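Local coordinates for protein VIN1 (Oscarella pearsei, PDB 6BFI) that binds actin filaments and may play a role in cell-cell adhesion, as a sponge member of the vinculin/alpha-catenin family, at residues N668-A673 with G798-L803; H672-V677 with K701-S706; A579-T584 with K589-K594; A529-V534 with S573-E578. All blocks are in the same frame, centred on the assembly; numbering follows the deposited sequence.

Interaction 1 (N668-A673 with G798-L803); sequences NPIHHA and GNAENL
Pro669, Ile670 and Ala673 meet Ala800 and Glu801 where two helices of this all-helical vinculin-family fold lie side by side, parallel to within 5° and with their local axes 9.2 Å apart. The first turn of helix 669-682 is thereby laid along the middle of helix 786-817.

The apolar part is light. Ile670 CG1 stands 4.3 Å from Ala800 CB on the buried side, and the isoleucine also touches Met702 and Ser706 of helix 690-710. One turn further on, the Ala673 methyl points at the partner helix and meets the aliphatic stem of Glu801, its CB lying 4.2 Å from CG.

The polar part belongs to the same glutamate. With CG anti to the carbonyl carbon (chi1 -74°) and the chain extended beyond it, the carboxylate is carried across to the proline, and OE2 comes within 3.6 Å of Pro669 CB. No hydrogen bond joins the two segments directly; a water molecule bridges them. It donates to both sides, at 2.6 Å from its oxygen to Pro669 O and 2.7 Å to Glu801 OE2, so Pro669 O accepts from this water as well as from the backbone N of Ala673.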
loop_
_atom_site.group_PDB
_atom_site.type_symbol
_atom_site.label_atom_id
_atom_site.label_comp_id
_atom_site.label_asym_id
_atom_site.label_seq_id
_atom_site.Cartn_x
_atom_site.Cartn_y
_atom_site.Cartn_z
ATOM N N ASN A 668 16.784 -18.088 -17.777
ATOM C CA ASN A 668 15.367 -18.417 -17.599
ATOM C C ASN A 668 14.784 -17.632 -16.433
ATOM O O ASN A 668 14.486 -18.193 -15.373
ATOM C CB ASN A 668 15.187 -19.921 -17.380
ATOM C CG ASN A 668 15.468 -20.732 -18.628
ATOM O OD1 ASN A 668 16.621 -21.027 -18.944
ATOM N ND2 ASN A 668 14.411 -21.106 -19.341
ATOM N N PRO A 669 14.580 -16.319 -16.603
ATOM C CA PRO A 669 13.936 -15.544 -15.526
ATOM C C PRO A 669 12.506 -15.977 -15.252
ATOM O O PRO A 669 12.098 -16.082 -14.083
ATOM C CB PRO A 669 14.000 -14.099 -16.048
ATOM C CG PRO A 669 15.040 -14.109 -17.125
ATOM C CD PRO A 669 14.966 -15.468 -17.741
ATOM N N ILE A 670 11.731 -16.228 -16.310
ATOM C CA ILE A 670 10.356 -16.688 -16.143
ATOM C C ILE A 670 10.325 -17.988 -15.352
ATOM O O ILE A 670 9.485 -18.171 -14.461
ATOM C CB ILE A 670 9.681 -16.846 -17.517
ATOM C CG1 ILE A 670 9.683 -15.513 -18.273
ATOM C CG2 ILE A 670 8.264 -17.363 -17.362
ATOM C CD1 ILE A 670 9.110 -15.605 -19.674
ATOM N N HIS A 671 11.249 -18.906 -15.655
ATOM C CA HIS A 671 11.302 -20.173 -14.936
ATOM C C HIS A 671 11.633 -19.958 -13.467
ATOM O O HIS A 671 11.100 -20.654 -12.598
ATOM C CB HIS A 671 12.330 -21.103 -15.584
ATOM C CG HIS A 671 12.323 -22.493 -15.030
ATOM N ND1 HIS A 671 12.790 -22.796 -13.769
ATOM C CD2 HIS A 671 11.913 -23.664 -15.570
ATOM C CE1 HIS A 671 12.663 -24.093 -13.555
ATOM N NE2 HIS A 671 12.133 -24.644 -14.632
ATOM N N HIS A 672 12.512 -19.001 -13.166
ATOM C CA HIS A 672 12.828 -18.712 -11.771
ATOM C C HIS A 672 11.613 -18.173 -11.026
ATOM O O HIS A 672 11.339 -18.593 -9.895
ATOM C CB HIS A 672 13.991 -17.726 -11.687
ATOM C CG HIS A 672 15.335 -18.365 -11.850
ATOM N ND1 HIS A 672 16.200 -18.556 -10.795
ATOM C CD2 HIS A 672 15.962 -18.860 -12.943
ATOM C CE1 HIS A 672 17.304 -19.137 -11.231
ATOM N NE2 HIS A 672 17.184 -19.333 -12.531
ATOM N N ALA A 673 10.866 -17.249 -11.640
ATOM C CA ALA A 673 9.670 -16.722 -10.984
ATOM C C ALA A 673 8.636 -17.823 -10.765
ATOM O O ALA A 673 8.051 -17.947 -9.677
ATOM C CB ALA A 673 9.078 -15.578 -11.809
ATOM N N GLY A 798 9.108 -9.214 -17.861
ATOM C CA GLY A 798 8.686 -8.312 -16.799
ATOM C C GLY A 798 7.247 -8.555 -16.387
ATOM O O GLY A 798 6.932 -8.660 -15.197
ATOM N N ASN A 799 6.354 -8.665 -17.375
ATOM C CA ASN A 799 4.949 -8.946 -17.094
ATOM C C ASN A 799 4.786 -10.262 -16.340
ATOM O O ASN A 799 4.047 -10.336 -15.350
ATOM C CB ASN A 799 4.156 -8.970 -18.402
ATOM C CG ASN A 799 2.679 -9.213 -18.183
ATOM O OD1 ASN A 799 2.222 -10.355 -18.154
ATOM N ND2 ASN A 799 1.920 -8.135 -18.029
ATOM N N ALA A 800 5.475 -11.314 -16.793
ATOM C CA ALA A 800 5.329 -12.629 -16.170
ATOM C C ALA A 800 5.883 -12.638 -14.750
ATOM O O ALA A 800 5.289 -13.246 -13.851
ATOM C CB ALA A 800 6.020 -13.694 -17.022
ATOM N N GLU A 801 7.024 -11.981 -14.532
ATOM C CA GLU A 801 7.557 -11.852 -13.180
ATOM C C GLU A 801 6.565 -11.141 -12.268
ATOM O O GLU A 801 6.305 -11.589 -11.143
ATOM C CB GLU A 801 8.893 -11.107 -13.211
ATOM C CG GLU A 801 10.050 -11.932 -13.744
ATOM C CD GLU A 801 11.301 -11.106 -13.971
ATOM O OE1 GLU A 801 11.176 -9.879 -14.168
ATOM O OE2 GLU A 801 12.409 -11.682 -13.947
ATOM N N ASN A 802 5.989 -10.032 -12.744
ATOM C CA ASN A 802 4.992 -9.325 -11.946
ATOM C C ASN A 802 3.799 -10.221 -11.626
ATOM O O ASN A 802 3.295 -10.219 -10.493
ATOM C CB ASN A 802 4.543 -8.062 -12.677
ATOM C CG ASN A 802 3.394 -7.369 -11.984
ATOM O OD1 ASN A 802 2.346 -7.136 -12.582
ATOM N ND2 ASN A 802 3.580 -7.043 -10.712
ATOM N N LEU A 803 3.341 -11.006 -12.606
ATOM C CA LEU A 803 2.231 -11.922 -12.358
ATOM C C LEU A 803 2.583 -12.950 -11.290
ATOM O O LEU A 803 1.766 -13.245 -10.411
ATOM C CB LEU A 803 1.820 -12.629 -13.649
ATOM C CG LEU A 803 0.690 -13.650 -13.480
ATOM C CD1 LEU A 803 -0.561 -12.982 -12.922
ATOM C CD2 LEU A 803 0.385 -14.353 -14.794
HETATM O O HOH W 1 13.021 -14.006 -12.730
#

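Interaction 2 (H672-V677 with K701-S706); sequences HAAASV and KMAMMS
This is a small, buried helix-to-helix contact without a hydrogen bond, carried by an alanine methyl: Ala674 of helix 669-682 sits against Met702 and Ala703 of helix 690-710. Alanine allows a close approach here: the CA atoms of Ala674 and Met702 are 5.8 Å apart. The alanine methyl points at the other helix and lands on backbone as much as on side chain, with Ala674 CB 3.8 Å from Met702 CB and equally close to Ala703 N. Ala703 CB flanks it more loosely, 4.4 Å from Ala674 CB.

Only the root of Met702 takes part. Its CG lies anti to the backbone N (chi1 -174°), still beside the alanine methyl, but the chain then bends at both later torsions and takes the sulfur and CE away toward Ala800, Leu803 and Met804 of helix 786-817. The two helices follow one another in the chain and run in roughly opposite directions, forming a helical hairpin of the vinculin-type helical fold, with the third helix lying over one side of it. Facing away from helix 669-682, Lys701 NZ makes a salt bridge to Glu728 of helix 718-745.

Within helix 669-682, Ser676 OG turns back on its own backbone and donates to Ala673 O at 2.6 Å. The hydroxyl is tilted 17° from the carbonyl plane, and the same oxygen also accepts from Val677 N.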
loop_
_atom_site.group_PDB
_atom_site.type_symbol
_atom_site.label_atom_id
_atom_site.label_comp_id
_atom_site.label_asym_id
_atom_site.label_seq_id
_atom_site.Cartn_x
_atom_site.Cartn_y
_atom_site.Cartn_z
ATOM N N HIS A 672 12.512 -19.001 -13.166
ATOM C CA HIS A 672 12.828 -18.712 -11.771
ATOM C C HIS A 672 11.613 -18.173 -11.026
ATOM O O HIS A 672 11.339 -18.593 -9.895
ATOM C CB HIS A 672 13.991 -17.726 -11.687
ATOM C CG HIS A 672 15.335 -18.365 -11.850
ATOM N ND1 HIS A 672 16.200 -18.556 -10.795
ATOM C CD2 HIS A 672 15.962 -18.860 -12.943
ATOM C CE1 HIS A 672 17.304 -19.137 -11.231
ATOM N NE2 HIS A 672 17.184 -19.333 -12.531
ATOM N N ALA A 673 10.866 -17.249 -11.640
ATOM C CA ALA A 673 9.670 -16.722 -10.984
ATOM C C ALA A 673 8.636 -17.823 -10.765
ATOM O O ALA A 673 8.051 -17.947 -9.677
ATOM C CB ALA A 673 9.078 -15.578 -11.809
ATOM N N ALA A 674 8.409 -18.644 -11.794
ATOM C CA ALA A 674 7.504 -19.779 -11.656
ATOM C C ALA A 674 7.977 -20.751 -10.582
ATOM O O ALA A 674 7.153 -21.392 -9.921
ATOM C CB ALA A 674 7.351 -20.498 -12.998
ATOM N N ALA A 675 9.293 -20.874 -10.392
ATOM C CA ALA A 675 9.826 -21.746 -9.351
ATOM C C ALA A 675 9.628 -21.163 -7.961
ATOM O O ALA A 675 9.394 -21.917 -7.011
ATOM C CB ALA A 675 11.312 -22.011 -9.594
ATOM N N SER A 676 9.707 -19.837 -7.821
ATOM C CA SER A 676 9.389 -19.225 -6.535
ATOM C C SER A 676 7.921 -19.418 -6.189
ATOM O O SER A 676 7.580 -19.675 -5.029
ATOM C CB SER A 676 9.746 -17.738 -6.552
ATOM O OG SER A 676 8.893 -17.020 -7.425
ATOM N N VAL A 677 7.034 -19.306 -7.180
ATOM C CA VAL A 677 5.615 -19.534 -6.913
ATOM C C VAL A 677 5.364 -20.997 -6.562
ATOM O O VAL A 677 4.723 -21.311 -5.547
ATOM C CB VAL A 677 4.763 -19.088 -8.113
ATOM C CG1 VAL A 677 3.362 -19.638 -7.994
ATOM C CG2 VAL A 677 4.732 -17.580 -8.194
ATOM N N LYS A 701 2.483 -24.184 -15.853
ATOM C CA LYS A 701 2.226 -23.539 -17.136
ATOM C C LYS A 701 3.220 -22.416 -17.408
ATOM O O LYS A 701 3.693 -22.259 -18.541
ATOM C CB LYS A 701 0.793 -23.010 -17.171
ATOM C CG LYS A 701 -0.274 -24.098 -17.115
ATOM C CD LYS A 701 -1.668 -23.494 -17.022
ATOM C CE LYS A 701 -2.745 -24.563 -17.077
ATOM N NZ LYS A 701 -2.716 -25.313 -18.361
ATOM N N MET A 702 3.562 -21.634 -16.381
ATOM C CA MET A 702 4.494 -20.526 -16.583
ATOM C C MET A 702 5.894 -21.034 -16.910
ATOM O O MET A 702 6.610 -20.422 -17.716
ATOM C CB MET A 702 4.518 -19.626 -15.347
ATOM C CG MET A 702 5.359 -18.369 -15.511
ATOM S SD MET A 702 4.661 -17.160 -16.666
ATOM C CE MET A 702 3.238 -16.581 -15.743
ATOM N N ALA A 703 6.302 -22.151 -16.296
ATOM C CA ALA A 703 7.572 -22.771 -16.661
ATOM C C ALA A 703 7.554 -23.240 -18.112
ATOM O O ALA A 703 8.542 -23.071 -18.845
ATOM C CB ALA A 703 7.878 -23.939 -15.724
ATOM N N MET A 704 6.435 -23.828 -18.549
ATOM C CA MET A 704 6.311 -24.201 -19.954
ATOM C C MET A 704 6.436 -22.982 -20.858
ATOM O O MET A 704 7.076 -23.049 -21.917
ATOM C CB MET A 704 4.984 -24.919 -20.200
ATOM C CG MET A 704 4.841 -26.218 -19.432
ATOM S SD MET A 704 6.295 -27.267 -19.603
ATOM C CE MET A 704 6.281 -27.608 -21.362
ATOM N N MET A 705 5.841 -21.853 -20.455
ATOM C CA MET A 705 5.994 -20.626 -21.233
ATOM C C MET A 705 7.459 -20.228 -21.331
ATOM O O MET A 705 7.944 -19.880 -22.413
ATOM C CB MET A 705 5.180 -19.481 -20.628
ATOM C CG MET A 705 5.531 -18.136 -21.272
ATOM S SD MET A 705 4.631 -16.689 -20.684
ATOM C CE MET A 705 2.962 -17.132 -21.134
ATOM N N SER A 706 8.179 -20.268 -20.207
ATOM C CA SER A 706 9.609 -19.979 -20.237
ATOM C C SER A 706 10.316 -20.836 -21.279
ATOM O O SER A 706 11.076 -20.327 -22.117
ATOM C CB SER A 706 10.216 -20.205 -18.851
ATOM O OG SER A 706 11.629 -20.092 -18.889
#

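Interaction 3 (A579-T584 with K589-K594); sequences AKAVVT and KDIQRK
The CG2 methyl of Ile591 packs against main chain as closely as against any side chain: it lies 3.6 Å from the carbonyl carbon of Ala581 and just as near Val582 CG2. Ala581 CB lies 3.7 Å from the same Ile591 CG2. The torsion explains the fit, because CG2 is the branch anti to the backbone N of Ile591, while CG1 (chi1 -57°) stands anti to the carbonyl carbon.

The side chains of Val582 and Ile591 pass flank to flank, each heading for the other's helix, and the approach is mutual, since Val582 CG2 also reaches to 3.8 Å from Ile591 O. The other branch, CG1, is directed at Gln592, whose aliphatic CG forms the looser margin of the contact. Gln592 NE2 makes a weak hydrogen bond to Pro586 O in the connecting turn.

No hydrogen bond or salt bridge links the segments; several polar side chains find partners within their own helix. Asp590 forms a salt bridge with Lys594 one turn on, with OD2 3.4 Å from NZ, and a long one with Arg593. In the last turn of helix 572-584, Thr584 OG1 donates to Lys580 O at 2.9 Å, reaching it from the opposite face of the carbonyl to that used by Thr584 N.

The local axes pass 8.8 Å apart at 163°, and a four-residue turn, 585-588, connects the two helices. This is an antiparallel helical hairpin, the basic unit of the helical bundles that build vinculin-family proteins.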
loop_
_atom_site.group_PDB
_atom_site.type_symbol
_atom_site.label_atom_id
_atom_site.label_comp_id
_atom_site.label_asym_id
_atom_site.label_seq_id
_atom_site.Cartn_x
_atom_site.Cartn_y
_atom_site.Cartn_z
ATOM N N ALA A 579 -13.773 14.785 40.334
ATOM C CA ALA A 579 -12.423 15.236 40.663
ATOM C C ALA A 579 -12.392 16.745 40.890
ATOM O O ALA A 579 -11.829 17.226 41.882
ATOM C CB ALA A 579 -11.447 14.833 39.558
ATOM N N LYS A 580 -13.005 17.508 39.978
ATOM C CA LYS A 580 -13.104 18.953 40.173
ATOM C C LYS A 580 -13.863 19.282 41.454
ATOM O O LYS A 580 -13.521 20.238 42.160
ATOM C CB LYS A 580 -13.778 19.602 38.964
ATOM C CG LYS A 580 -13.012 19.425 37.662
ATOM C CD LYS A 580 -13.822 19.898 36.464
ATOM C CE LYS A 580 -13.051 19.697 35.166
ATOM N NZ LYS A 580 -13.872 20.034 33.970
ATOM N N ALA A 581 -14.890 18.492 41.776
ATOM C CA ALA A 581 -15.570 18.662 43.054
ATOM C C ALA A 581 -14.625 18.430 44.226
ATOM O O ALA A 581 -14.799 19.035 45.290
ATOM C CB ALA A 581 -16.772 17.722 43.142
ATOM N N VAL A 582 -13.620 17.567 44.055
ATOM C CA VAL A 582 -12.622 17.399 45.107
ATOM C C VAL A 582 -11.726 18.628 45.190
ATOM O O VAL A 582 -11.370 19.076 46.287
ATOM C CB VAL A 582 -11.798 16.116 44.891
ATOM C CG1 VAL A 582 -10.762 15.965 45.995
ATOM C CG2 VAL A 582 -12.703 14.900 44.854
ATOM N N VAL A 583 -11.349 19.203 44.043
ATOM C CA VAL A 583 -10.540 20.418 44.103
ATOM C C VAL A 583 -11.330 21.577 44.695
ATOM O O VAL A 583 -10.734 22.534 45.205
ATOM C CB VAL A 583 -9.973 20.799 42.719
ATOM C CG1 VAL A 583 -9.796 19.568 41.864
ATOM C CG2 VAL A 583 -10.844 21.840 42.021
ATOM N N THR A 584 -12.664 21.515 44.657
ATOM C CA THR A 584 -13.465 22.560 45.284
ATOM C C THR A 584 -13.456 22.419 46.801
ATOM O O THR A 584 -13.226 23.395 47.524
ATOM C CB THR A 584 -14.896 22.520 44.747
ATOM O OG1 THR A 584 -14.867 22.484 43.314
ATOM C CG2 THR A 584 -15.664 23.753 45.196
ATOM N N LYS A 589 -14.588 14.213 52.895
ATOM C CA LYS A 589 -14.311 12.801 52.648
ATOM C C LYS A 589 -15.356 12.178 51.731
ATOM O O LYS A 589 -15.045 11.246 50.979
ATOM C CB LYS A 589 -14.250 12.038 53.972
ATOM C CG LYS A 589 -13.445 12.726 55.066
ATOM C CD LYS A 589 -11.972 12.831 54.705
ATOM C CE LYS A 589 -11.182 13.497 55.822
ATOM N NZ LYS A 589 -9.735 13.622 55.494
ATOM N N ASP A 590 -16.592 12.681 51.775
ATOM C CA ASP A 590 -17.659 12.134 50.942
ATOM C C ASP A 590 -17.373 12.354 49.460
ATOM O O ASP A 590 -17.505 11.430 48.648
ATOM C CB ASP A 590 -18.994 12.764 51.341
ATOM C CG ASP A 590 -20.133 12.350 50.432
ATOM O OD1 ASP A 590 -20.140 11.191 49.965
ATOM O OD2 ASP A 590 -21.025 13.189 50.185
ATOM N N ILE A 591 -16.982 13.577 49.090
ATOM C CA ILE A 591 -16.633 13.862 47.701
ATOM C C ILE A 591 -15.459 12.994 47.261
ATOM O O ILE A 591 -15.400 12.532 46.112
ATOM C CB ILE A 591 -16.334 15.362 47.523
ATOM C CG1 ILE A 591 -17.536 16.203 47.961
ATOM C CG2 ILE A 591 -15.984 15.677 46.081
ATOM C CD1 ILE A 591 -18.753 16.045 47.072
ATOM N N GLN A 592 -14.512 12.749 48.171
ATOM C CA GLN A 592 -13.414 11.835 47.874
ATOM C C GLN A 592 -13.932 10.435 47.573
ATOM O O GLN A 592 -13.456 9.776 46.640
ATOM C CB GLN A 592 -12.425 11.801 49.040
ATOM C CG GLN A 592 -11.694 13.109 49.285
ATOM C CD GLN A 592 -10.816 13.061 50.520
ATOM O OE1 GLN A 592 -10.828 12.082 51.268
ATOM N NE2 GLN A 592 -10.044 14.120 50.739
ATOM N N ARG A 593 -14.909 9.961 48.352
ATOM C CA ARG A 593 -15.490 8.648 48.087
ATOM C C ARG A 593 -16.173 8.612 46.726
ATOM O O ARG A 593 -16.020 7.642 45.970
ATOM C CB ARG A 593 -16.479 8.272 49.190
ATOM C CG ARG A 593 -15.835 7.939 50.521
ATOM C CD ARG A 593 -16.856 7.354 51.484
ATOM N NE ARG A 593 -17.888 8.322 51.848
ATOM C CZ ARG A 593 -17.880 9.036 52.969
ATOM N NH1 ARG A 593 -16.892 8.889 53.841
ATOM N NH2 ARG A 593 -18.859 9.894 53.221
ATOM N N LYS A 594 -16.933 9.661 46.395
ATOM C CA LYS A 594 -17.581 9.730 45.087
ATOM C C LYS A 594 -16.554 9.646 43.964
ATOM O O LYS A 594 -16.713 8.867 43.015
ATOM C CB LYS A 594 -18.396 11.019 44.971
ATOM C CG LYS A 594 -19.500 11.165 46.003
ATOM C CD LYS A 594 -20.148 12.540 45.914
ATOM C CE LYS A 594 -21.216 12.723 46.981
ATOM N NZ LYS A 594 -21.738 14.119 47.017
#

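Interaction 4 (A529-V534 with S573-E578); sequences AKASSV and SPMVIE
Met575 reaches across to Ala531 and Val534 with its sulfur and terminal methyl, and this side chain makes all the close contacts from its helix. Its CG is anti to the backbone N (chi1 -170°), which sends the chain out toward helix 524-550. Bends at chi2 (-88°) and chi3 then fold the tip over, so that the thioether turns along the facing helix, with CE still touching it.

SD is the part that meets the alanine methyl, 4.3 Å from Ala531 CB. CE goes on past it to the backbone, 3.8 Å from Ala531 O, and also faces the next turn, where Val534 CG1 lies 4.2 Å away. The methionine tip thus spans two residues three apart on one face of the helix, both of which point their side chains toward it. The partners it meets are mostly hydrocarbon, and no hydrogen bond passes between the segments.

The nearest CA atoms, those of Ala531 and Val576, are 6.6 Å apart, and the tip of Met575 packs between the helices.

All three residues are buried among four helices. Val534 also touches Asp510 and Val511 of helix 496-519, while Met575 leans on Phe595 and Ser598 of helix 589-615, so the pair of helices 524-550 and 572-584 is backed by a helix beside each member, the four packing together as a helical bundle of the vinculin family.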
loop_
_atom_site.group_PDB
_atom_site.type_symbol
_atom_site.label_atom_id
_atom_site.label_comp_id
_atom_site.label_asym_id
_atom_site.label_seq_id
_atom_site.Cartn_x
_atom_site.Cartn_y
_atom_site.Cartn_z
ATOM N N ALA A 529 -4.439 16.814 37.176
ATOM C CA ALA A 529 -3.530 16.327 36.144
ATOM C C ALA A 529 -3.674 14.821 35.959
ATOM O O ALA A 529 -3.884 14.336 34.839
ATOM C CB ALA A 529 -2.090 16.694 36.500
ATOM N N LYS A 530 -3.579 14.066 37.056
ATOM C CA LYS A 530 -3.679 12.613 36.966
ATOM C C LYS A 530 -5.065 12.184 36.499
ATOM O O LYS A 530 -5.201 11.245 35.705
ATOM C CB LYS A 530 -3.339 11.988 38.318
ATOM C CG LYS A 530 -2.776 10.578 38.233
ATOM C CD LYS A 530 -1.621 10.511 37.244
ATOM C CE LYS A 530 -0.487 9.643 37.763
ATOM N NZ LYS A 530 0.204 10.274 38.921
ATOM N N ALA A 531 -6.108 12.875 36.968
ATOM C CA ALA A 531 -7.471 12.527 36.580
ATOM C C ALA A 531 -7.702 12.760 35.092
ATOM O O ALA A 531 -8.283 11.911 34.403
ATOM C CB ALA A 531 -8.473 13.329 37.414
ATOM N N SER A 532 -7.257 13.910 34.575
ATOM C CA SER A 532 -7.429 14.179 33.152
ATOM C C SER A 532 -6.573 13.248 32.304
ATOM O O SER A 532 -6.983 12.864 31.203
ATOM C CB SER A 532 -7.110 15.645 32.841
ATOM O OG SER A 532 -5.761 15.962 33.132
ATOM N N SER A 533 -5.390 12.870 32.798
ATOM C CA SER A 533 -4.603 11.845 32.120
ATOM C C SER A 533 -5.372 10.530 32.034
ATOM O O SER A 533 -5.371 9.866 30.989
ATOM C CB SER A 533 -3.272 11.642 32.842
ATOM O OG SER A 533 -2.632 10.457 32.402
ATOM N N VAL A 534 -6.039 10.144 33.124
ATOM C CA VAL A 534 -6.860 8.936 33.105
ATOM C C VAL A 534 -7.984 9.070 32.084
ATOM O O VAL A 534 -8.284 8.129 31.339
ATOM C CB VAL A 534 -7.404 8.639 34.514
ATOM C CG1 VAL A 534 -8.479 7.568 34.457
ATOM C CG2 VAL A 534 -6.272 8.214 35.431
ATOM N N SER A 573 -16.860 11.371 32.021
ATOM C CA SER A 573 -17.205 12.724 32.458
ATOM C C SER A 573 -17.571 12.803 33.937
ATOM O O SER A 573 -17.031 13.682 34.635
ATOM C CB SER A 573 -18.330 13.282 31.578
ATOM O OG SER A 573 -17.914 13.404 30.230
ATOM N N PRO A 574 -18.454 11.950 34.482
ATOM C CA PRO A 574 -18.750 12.055 35.921
ATOM C C PRO A 574 -17.515 11.940 36.794
ATOM O O PRO A 574 -17.430 12.605 37.834
ATOM C CB PRO A 574 -19.728 10.896 36.162
ATOM C CG PRO A 574 -20.348 10.645 34.841
ATOM C CD PRO A 574 -19.262 10.895 33.842
ATOM N N MET A 575 -16.544 11.120 36.391
ATOM C CA MET A 575 -15.307 11.008 37.156
ATOM C C MET A 575 -14.563 12.336 37.191
ATOM O O MET A 575 -14.073 12.758 38.247
ATOM C CB MET A 575 -14.432 9.905 36.561
ATOM C CG MET A 575 -13.231 9.514 37.404
ATOM S SD MET A 575 -11.760 10.503 37.080
ATOM C CE MET A 575 -11.596 10.311 35.306
ATOM N N VAL A 576 -14.484 13.020 36.047
ATOM C CA VAL A 576 -13.767 14.288 35.989
ATOM C C VAL A 576 -14.490 15.353 36.804
ATOM O O VAL A 576 -13.859 16.120 37.544
ATOM C CB VAL A 576 -13.574 14.725 34.525
ATOM C CG1 VAL A 576 -12.961 16.115 34.460
ATOM C CG2 VAL A 576 -12.699 13.726 33.787
ATOM N N ILE A 577 -15.821 15.420 36.694
ATOM C CA ILE A 577 -16.535 16.444 37.452
ATOM C C ILE A 577 -16.467 16.153 38.948
ATOM O O ILE A 577 -16.473 17.081 39.766
ATOM C CB ILE A 577 -17.990 16.590 36.961
ATOM C CG1 ILE A 577 -18.872 15.452 37.475
ATOM C CG2 ILE A 577 -18.035 16.655 35.442
ATOM C CD1 ILE A 577 -20.347 15.664 37.204
ATOM N N GLU A 578 -16.376 14.876 39.337
ATOM C CA GLU A 578 -16.174 14.565 40.749
ATOM C C GLU A 578 -14.774 14.963 41.201
ATOM O O GLU A 578 -14.592 15.435 42.330
ATOM C CB GLU A 578 -16.422 13.079 41.019
ATOM C CG GLU A 578 -17.869 12.626 40.850
ATOM C CD GLU A 578 -18.834 13.315 41.795
ATOM O OE1 GLU A 578 -18.403 13.786 42.871
ATOM O OE2 GLU A 578 -20.036 13.383 41.459
#

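How the interactions relate
The contacts form two pairs on opposite sides of the chain's centre. Interactions 4 and 3 share helix 572-584, and their centres are 11 Å apart; Ala579 CB of interaction 3 lies 4.0 Å from Ala531 CB of interaction 4. Interactions 1 and 2 start from the same helix, 669-682, and lie closer still, with centres about 7 Å apart; Ile670 CG2 comes 3.5 Å from Met702 O between them. Along the chain, interaction 4 closes before interaction 3 opens, and both precede the other pair. The nearest atoms of the two pairs, in interactions 1 and 4, are about 46 Å apart, so the pairs belong to well-separated parts of one all-helical vinculin-family chain.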